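Local atomic coordinates of protein DltD (Streptococcus thermophilus LMG 18311, PDB entry 7DXM), a protein that probably acts in the D-alanylation of lipoteichoic acid at the cell membrane, as a putative O-acyltransferase of the DltD family. Residues Lys257-Tyr271 with Tyr302-Lys316. Numbering follows the deposited sequence.
Sequences KGFQKNLSYEVSQEY and YTGLNQDMYDATVSK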
loop_
_atom_site.group_PDB
_atom_site.type_symbol
_atom_site.label_atom_id
_atom_site.label_comp_id
_atom_site.label_asym_id
_atom_site.label_seq_id
_atom_site.Cartn_x
_atom_site.Cartn_y
_atom_site.Cartn_z
ATOM N N LYS A 257 -5.136 26.844 -6.508
ATOM C CA LYS A 257 -3.964 27.514 -5.955
ATOM C C LYS A 257 -4.163 27.812 -4.477
ATOM O O LYS A 257 -5.233 28.248 -4.055
ATOM C CB LYS A 257 -3.675 28.821 -6.696
ATOM C CG LYS A 257 -3.487 28.710 -8.190
ATOM C CD LYS A 257 -3.122 30.058 -8.833
ATOM C CE LYS A 257 -3.285 31.265 -7.903
ATOM N NZ LYS A 257 -2.624 32.454 -8.528
ATOM N N GLY A 258 -3.148 27.507 -3.685
ATOM C CA GLY A 258 -3.210 27.798 -2.281
ATOM C C GLY A 258 -4.052 26.853 -1.457
ATOM O O GLY A 258 -4.092 27.010 -0.237
ATOM N N PHE A 259 -4.698 25.849 -2.053
ATOM C CA PHE A 259 -5.700 25.135 -1.265
ATOM C C PHE A 259 -5.108 24.217 -0.203
ATOM O O PHE A 259 -5.881 23.670 0.597
ATOM C CB PHE A 259 -6.665 24.361 -2.181
ATOM C CG PHE A 259 -6.242 22.974 -2.535
ATOM C CD1 PHE A 259 -6.499 21.902 -1.694
ATOM C CD2 PHE A 259 -5.694 22.715 -3.778
ATOM C CE1 PHE A 259 -6.145 20.601 -2.067
ATOM C CE2 PHE A 259 -5.329 21.418 -4.158
ATOM C CZ PHE A 259 -5.554 20.365 -3.301
ATOM N N GLN A 260 -3.782 24.043 -0.152
ATOM C CA GLN A 260 -3.161 23.195 0.861
ATOM C C GLN A 260 -2.355 23.989 1.868
ATOM O O GLN A 260 -1.599 23.392 2.647
ATOM C CB GLN A 260 -2.299 22.114 0.206
ATOM C CG GLN A 260 -3.200 21.217 -0.606
ATOM C CD GLN A 260 -2.501 20.132 -1.349
ATOM O OE1 GLN A 260 -1.574 20.386 -2.102
ATOM N NE2 GLN A 260 -2.999 18.913 -1.211
ATOM N N LYS A 261 -2.558 25.313 1.904
ATOM C CA LYS A 261 -1.792 26.203 2.774
ATOM C C LYS A 261 -1.630 25.633 4.176
ATOM O O LYS A 261 -0.511 25.514 4.684
ATOM C CB LYS A 261 -2.445 27.600 2.825
ATOM C CG LYS A 261 -3.862 27.712 3.453
ATOM C CD LYS A 261 -4.981 27.369 2.455
ATOM C CE LYS A 261 -6.377 27.339 3.079
ATOM N NZ LYS A 261 -7.469 26.857 2.145
ATOM N N ASN A 262 -2.732 25.200 4.781
ATOM C CA ASN A 262 -2.752 24.797 6.174
ATOM C C ASN A 262 -2.871 23.299 6.377
ATOM O O ASN A 262 -2.887 22.856 7.530
ATOM C CB ASN A 262 -3.901 25.497 6.894
ATOM C CG ASN A 262 -3.531 26.880 7.342
ATOM O OD1 ASN A 262 -2.575 27.072 8.114
ATOM N ND2 ASN A 262 -4.259 27.865 6.831
ATOM N N LEU A 263 -2.936 22.512 5.299
ATOM C CA LEU A 263 -3.103 21.062 5.408
ATOM C C LEU A 263 -1.871 20.405 6.025
ATOM O O LEU A 263 -0.736 20.713 5.649
ATOM C CB LEU A 263 -3.380 20.467 4.026
ATOM C CG LEU A 263 -3.395 18.936 3.891
ATOM C CD1 LEU A 263 -4.223 18.296 5.003
ATOM C CD2 LEU A 263 -3.840 18.475 2.479
ATOM N N SER A 264 -2.098 19.486 6.958
ATOM C CA SER A 264 -1.027 18.741 7.606
ATOM C C SER A 264 -1.299 17.235 7.547
ATOM O O SER A 264 -2.450 16.795 7.446
ATOM C CB SER A 264 -0.869 19.197 9.052
ATOM O OG SER A 264 -0.128 18.266 9.811
ATOM N N TYR A 265 -0.221 16.441 7.599
ATOM C CA TYR A 265 -0.290 14.986 7.722
ATOM C C TYR A 265 0.299 14.483 9.044
ATOM O O TYR A 265 0.617 13.288 9.168
ATOM C CB TYR A 265 0.430 14.330 6.553
ATOM C CG TYR A 265 -0.088 14.749 5.218
ATOM C CD1 TYR A 265 -1.415 14.558 4.893
ATOM C CD2 TYR A 265 0.753 15.302 4.257
ATOM C CE1 TYR A 265 -1.909 14.923 3.647
ATOM C CE2 TYR A 265 0.267 15.669 3.005
ATOM C CZ TYR A 265 -1.074 15.474 2.710
ATOM O OH TYR A 265 -1.615 15.801 1.486
ATOM N N GLU A 266 0.459 15.377 10.031
ATOM C CA GLU A 266 1.185 15.067 11.255
ATOM C C GLU A 266 0.311 14.458 12.330
ATOM O O GLU A 266 0.829 13.791 13.233
ATOM C CB GLU A 266 1.823 16.320 11.822
ATOM C CG GLU A 266 3.076 16.768 11.109
ATOM C CD GLU A 266 3.819 17.857 11.888
ATOM O OE1 GLU A 266 4.208 18.859 11.249
ATOM O OE2 GLU A 266 4.004 17.713 13.126
ATOM N N VAL A 267 -0.997 14.685 12.276
ATOM C CA VAL A 267 -1.937 14.034 13.178
ATOM C C VAL A 267 -2.851 13.154 12.339
ATOM O O VAL A 267 -3.475 13.635 11.376
ATOM C CB VAL A 267 -2.744 15.050 13.992
ATOM C CG1 VAL A 267 -3.349 14.372 15.194
ATOM C CG2 VAL A 267 -1.856 16.189 14.403
ATOM N N SER A 268 -2.916 11.869 12.691
ATOM C CA SER A 268 -3.762 10.935 11.971
ATOM C C SER A 268 -3.933 9.666 12.785
ATOM O O SER A 268 -3.017 9.241 13.492
ATOM C CB SER A 268 -3.168 10.590 10.619
ATOM O OG SER A 268 -4.106 9.828 9.893
ATOM N N GLN A 269 -5.120 9.063 12.680
ATOM C CA GLN A 269 -5.285 7.727 13.245
ATOM C C GLN A 269 -4.529 6.691 12.431
ATOM O O GLN A 269 -4.305 5.568 12.915
ATOM C CB GLN A 269 -6.770 7.350 13.316
ATOM C CG GLN A 269 -7.496 7.852 14.553
ATOM C CD GLN A 269 -8.914 7.315 14.632
ATOM O OE1 GLN A 269 -9.797 7.710 13.842
ATOM N NE2 GLN A 269 -9.141 6.392 15.584
ATOM N N GLU A 270 -4.149 7.075 11.204
ATOM C CA GLU A 270 -3.421 6.218 10.285
ATOM C C GLU A 270 -2.087 5.790 10.872
ATOM O O GLU A 270 -1.563 4.743 10.494
ATOM C CB GLU A 270 -3.250 6.965 8.960
ATOM C CG GLU A 270 -2.376 6.331 7.899
ATOM C CD GLU A 270 -2.912 5.022 7.354
ATOM O OE1 GLU A 270 -4.117 4.712 7.543
ATOM O OE2 GLU A 270 -2.109 4.295 6.732
ATOM N N TYR A 271 -1.532 6.580 11.807
ATOM C CA TYR A 271 -0.346 6.160 12.559
ATOM C C TYR A 271 -0.612 4.864 13.319
ATOM O O TYR A 271 0.159 3.898 13.212
ATOM C CB TYR A 271 0.114 7.294 13.498
ATOM C CG TYR A 271 0.696 8.499 12.744
ATOM C CD1 TYR A 271 2.047 8.565 12.408
ATOM C CD2 TYR A 271 -0.108 9.547 12.352
ATOM C CE1 TYR A 271 2.569 9.650 11.699
ATOM C CE2 TYR A 271 0.409 10.630 11.649
ATOM C CZ TYR A 271 1.747 10.677 11.330
ATOM O OH TYR A 271 2.237 11.757 10.627
ATOM N N TYR A 302 2.427 25.476 -5.856
ATOM C CA TYR A 302 1.186 26.099 -6.334
ATOM C C TYR A 302 0.031 25.897 -5.364
ATOM O O TYR A 302 -0.874 26.731 -5.299
ATOM C CB TYR A 302 0.782 25.580 -7.721
ATOM C CG TYR A 302 0.362 26.698 -8.655
ATOM C CD1 TYR A 302 1.277 27.736 -8.948
ATOM C CD2 TYR A 302 -0.906 26.725 -9.272
ATOM C CE1 TYR A 302 0.956 28.806 -9.810
ATOM C CE2 TYR A 302 -1.255 27.777 -10.182
ATOM C CZ TYR A 302 -0.316 28.845 -10.428
ATOM O OH TYR A 302 -0.610 29.930 -11.283
ATOM N N THR A 303 0.025 24.792 -4.631
ATOM C CA THR A 303 -1.055 24.485 -3.707
ATOM C C THR A 303 -0.721 24.884 -2.283
ATOM O O THR A 303 -1.559 24.726 -1.387
ATOM C CB THR A 303 -1.362 22.982 -3.703
ATOM O OG1 THR A 303 -0.331 22.305 -2.963
ATOM C CG2 THR A 303 -1.472 22.396 -5.141
ATOM N N GLY A 304 0.491 25.348 -2.039
ATOM C CA GLY A 304 0.853 25.673 -0.684
ATOM C C GLY A 304 1.212 24.500 0.193
ATOM O O GLY A 304 1.442 24.707 1.390
ATOM N N LEU A 305 1.275 23.277 -0.347
ATOM C CA LEU A 305 1.650 22.139 0.488
ATOM C C LEU A 305 3.010 22.401 1.114
ATOM O O LEU A 305 4.007 22.539 0.401
ATOM C CB LEU A 305 1.671 20.840 -0.325
ATOM C CG LEU A 305 1.792 19.541 0.505
ATOM C CD1 LEU A 305 0.686 19.412 1.545
ATOM C CD2 LEU A 305 1.841 18.302 -0.374
ATOM N N ASN A 306 3.041 22.501 2.441
ATOM C CA ASN A 306 4.250 22.921 3.149
ATOM C C ASN A 306 5.249 21.772 3.229
ATOM O O ASN A 306 4.957 20.740 3.851
ATOM C CB ASN A 306 3.903 23.401 4.555
ATOM C CG ASN A 306 5.143 23.650 5.420
ATOM O OD1 ASN A 306 5.836 22.705 5.821
ATOM N ND2 ASN A 306 5.406 24.926 5.739
ATOM N N GLN A 307 6.449 21.963 2.657
ATOM C CA GLN A 307 7.393 20.853 2.585
ATOM C C GLN A 307 7.993 20.509 3.940
ATOM O O GLN A 307 8.383 19.360 4.161
ATOM C CB GLN A 307 8.501 21.146 1.572
ATOM C CG GLN A 307 9.637 20.093 1.507
ATOM C CD GLN A 307 9.230 18.715 0.950
ATOM O OE1 GLN A 307 8.582 18.607 -0.093
ATOM N NE2 GLN A 307 9.655 17.654 1.641
ATOM N N ASP A 308 8.033 21.445 4.875
ATOM C CA ASP A 308 8.593 21.106 6.177
ATOM C C ASP A 308 7.624 20.276 7.004
ATOM O O ASP A 308 8.038 19.446 7.829
ATOM C CB ASP A 308 8.989 22.374 6.911
ATOM C CG ASP A 308 10.449 22.637 6.787
ATOM O OD1 ASP A 308 11.233 21.736 7.214
ATOM O OD2 ASP A 308 10.791 23.706 6.224
ATOM N N MET A 309 6.328 20.506 6.809
ATOM C CA MET A 309 5.330 19.633 7.410
ATOM C C MET A 309 5.481 18.216 6.876
ATOM O O MET A 309 5.455 17.241 7.640
ATOM C CB MET A 309 3.933 20.174 7.119
ATOM C CG MET A 309 2.812 19.242 7.572
ATOM S SD MET A 309 2.331 18.033 6.318
ATOM C CE MET A 309 2.278 19.061 4.855
ATOM N N TYR A 310 5.587 18.094 5.547
ATOM C CA TYR A 310 5.903 16.827 4.905
ATOM C C TYR A 310 7.107 16.181 5.569
ATOM O O TYR A 310 7.095 14.984 5.888
ATOM C CB TYR A 310 6.171 17.080 3.423
ATOM C CG TYR A 310 5.768 15.969 2.493
ATOM C CD1 TYR A 310 4.432 15.747 2.178
ATOM C CD2 TYR A 310 6.728 15.148 1.906
ATOM C CE1 TYR A 310 4.059 14.730 1.304
ATOM C CE2 TYR A 310 6.368 14.126 1.033
ATOM C CZ TYR A 310 5.031 13.922 0.736
ATOM O OH TYR A 310 4.669 12.916 -0.139
ATOM N N ASP A 311 8.153 16.979 5.805
ATOM C CA ASP A 311 9.395 16.447 6.349
ATOM C C ASP A 311 9.206 15.956 7.782
ATOM O O ASP A 311 9.733 14.900 8.161
ATOM C CB ASP A 311 10.492 17.512 6.254
ATOM C CG ASP A 311 10.939 17.790 4.798
ATOM O OD1 ASP A 311 10.692 16.940 3.902
ATOM O OD2 ASP A 311 11.558 18.860 4.554
ATOM N N ALA A 312 8.422 16.681 8.579
ATOM C CA ALA A 312 8.131 16.228 9.941
ATOM C C ALA A 312 7.272 14.964 9.940
ATOM O O ALA A 312 7.458 14.072 10.786
ATOM C CB ALA A 312 7.443 17.343 10.727
ATOM N N THR A 313 6.326 14.875 8.992
ATOM C CA THR A 313 5.518 13.667 8.839
ATOM C C THR A 313 6.394 12.464 8.555
ATOM O O THR A 313 6.313 11.441 9.257
ATOM C CB THR A 313 4.495 13.840 7.715
ATOM O OG1 THR A 313 3.851 15.106 7.815
ATOM C CG2 THR A 313 3.471 12.740 7.759
ATOM N N VAL A 314 7.219 12.584 7.514
ATOM C CA VAL A 314 8.139 11.523 7.133
ATOM C C VAL A 314 9.006 11.131 8.325
ATOM O O VAL A 314 9.217 9.942 8.595
ATOM C CB VAL A 314 8.976 11.976 5.919
ATOM C CG1 VAL A 314 10.026 10.940 5.545
ATOM C CG2 VAL A 314 8.075 12.251 4.745
ATOM N N SER A 315 9.496 12.128 9.071
ATOM C CA SER A 315 10.340 11.864 10.228
ATOM C C SER A 315 9.612 11.026 11.266
ATOM O O SER A 315 10.199 10.105 11.840
ATOM C CB SER A 315 10.806 13.192 10.829
ATOM O OG SER A 315 11.324 14.042 9.819
ATOM N N LYS A 316 8.336 11.330 11.528
ATOM C CA LYS A 316 7.596 10.585 12.555
ATOM C C LYS A 316 7.259 9.172 12.083
ATOM O O LYS A 316 7.298 8.199 12.862
ATOM C CB LYS A 316 6.335 11.356 12.923
ATOM C CG LYS A 316 5.471 10.752 14.001
ATOM C CD LYS A 316 4.161 11.561 14.020
ATOM C CE LYS A 316 3.177 11.107 15.075
ATOM N NZ LYS A 316 1.955 11.950 14.959
#
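Gly258 N donates to Tyr302 O and Gln260 N to Thr303 O, so the loop that leads into helix 270-283 is tied by its backbone to the end of helix 297-303, and it then runs on along helix 307-322. Both helices belong to the beta-alpha-beta crossover between the adjacent parallel strands 287-292 and 329-331, consistent with the SGNH-hydrolase clan. Gly304 follows with positive phi, its backbone close against Gln260 and Lys261. Thr303 OG1 accepts from Leu305 N, closing an ST turn. It also approaches Gln260 OE1, but the pair is modelled too close for a bond to be certain.

Further along, Met309 meets Tyr265. The methionine chain bends at chi2 (-89°) and chi3, which brings Met309 SD 3.3 Å from Tyr265 N in a weak hydrogen bond. SD also lies oblique to the Tyr265 ring, a Met-aromatic contact. Leu305 CD1 packs 4.0 Å from Tyr265 CE2, and Tyr310 CD1 comes up at the ring edge. Thr313 CG2 touches Tyr265 CB at 3.6 Å and the hydroxyl end of Tyr271.

Lys316 is fully extended, and its NZ sits over the centre of the Tyr271 ring, 3.8 Å from the centroid. This cation-pi contact is joined by a 2.8 Å hydrogen bond from Lys316 NZ to Glu266 O. Tyr271 OH donates to Tyr265 O, which helps to hold the ring against the Lys316 ammonium. Lys316 NZ also bonds Tyr387 O, and Trp384 adds a second cation-pi contact. Two carbonyls and two aromatic rings thus hold the buried ammonium, which would be expected to favour its charged form.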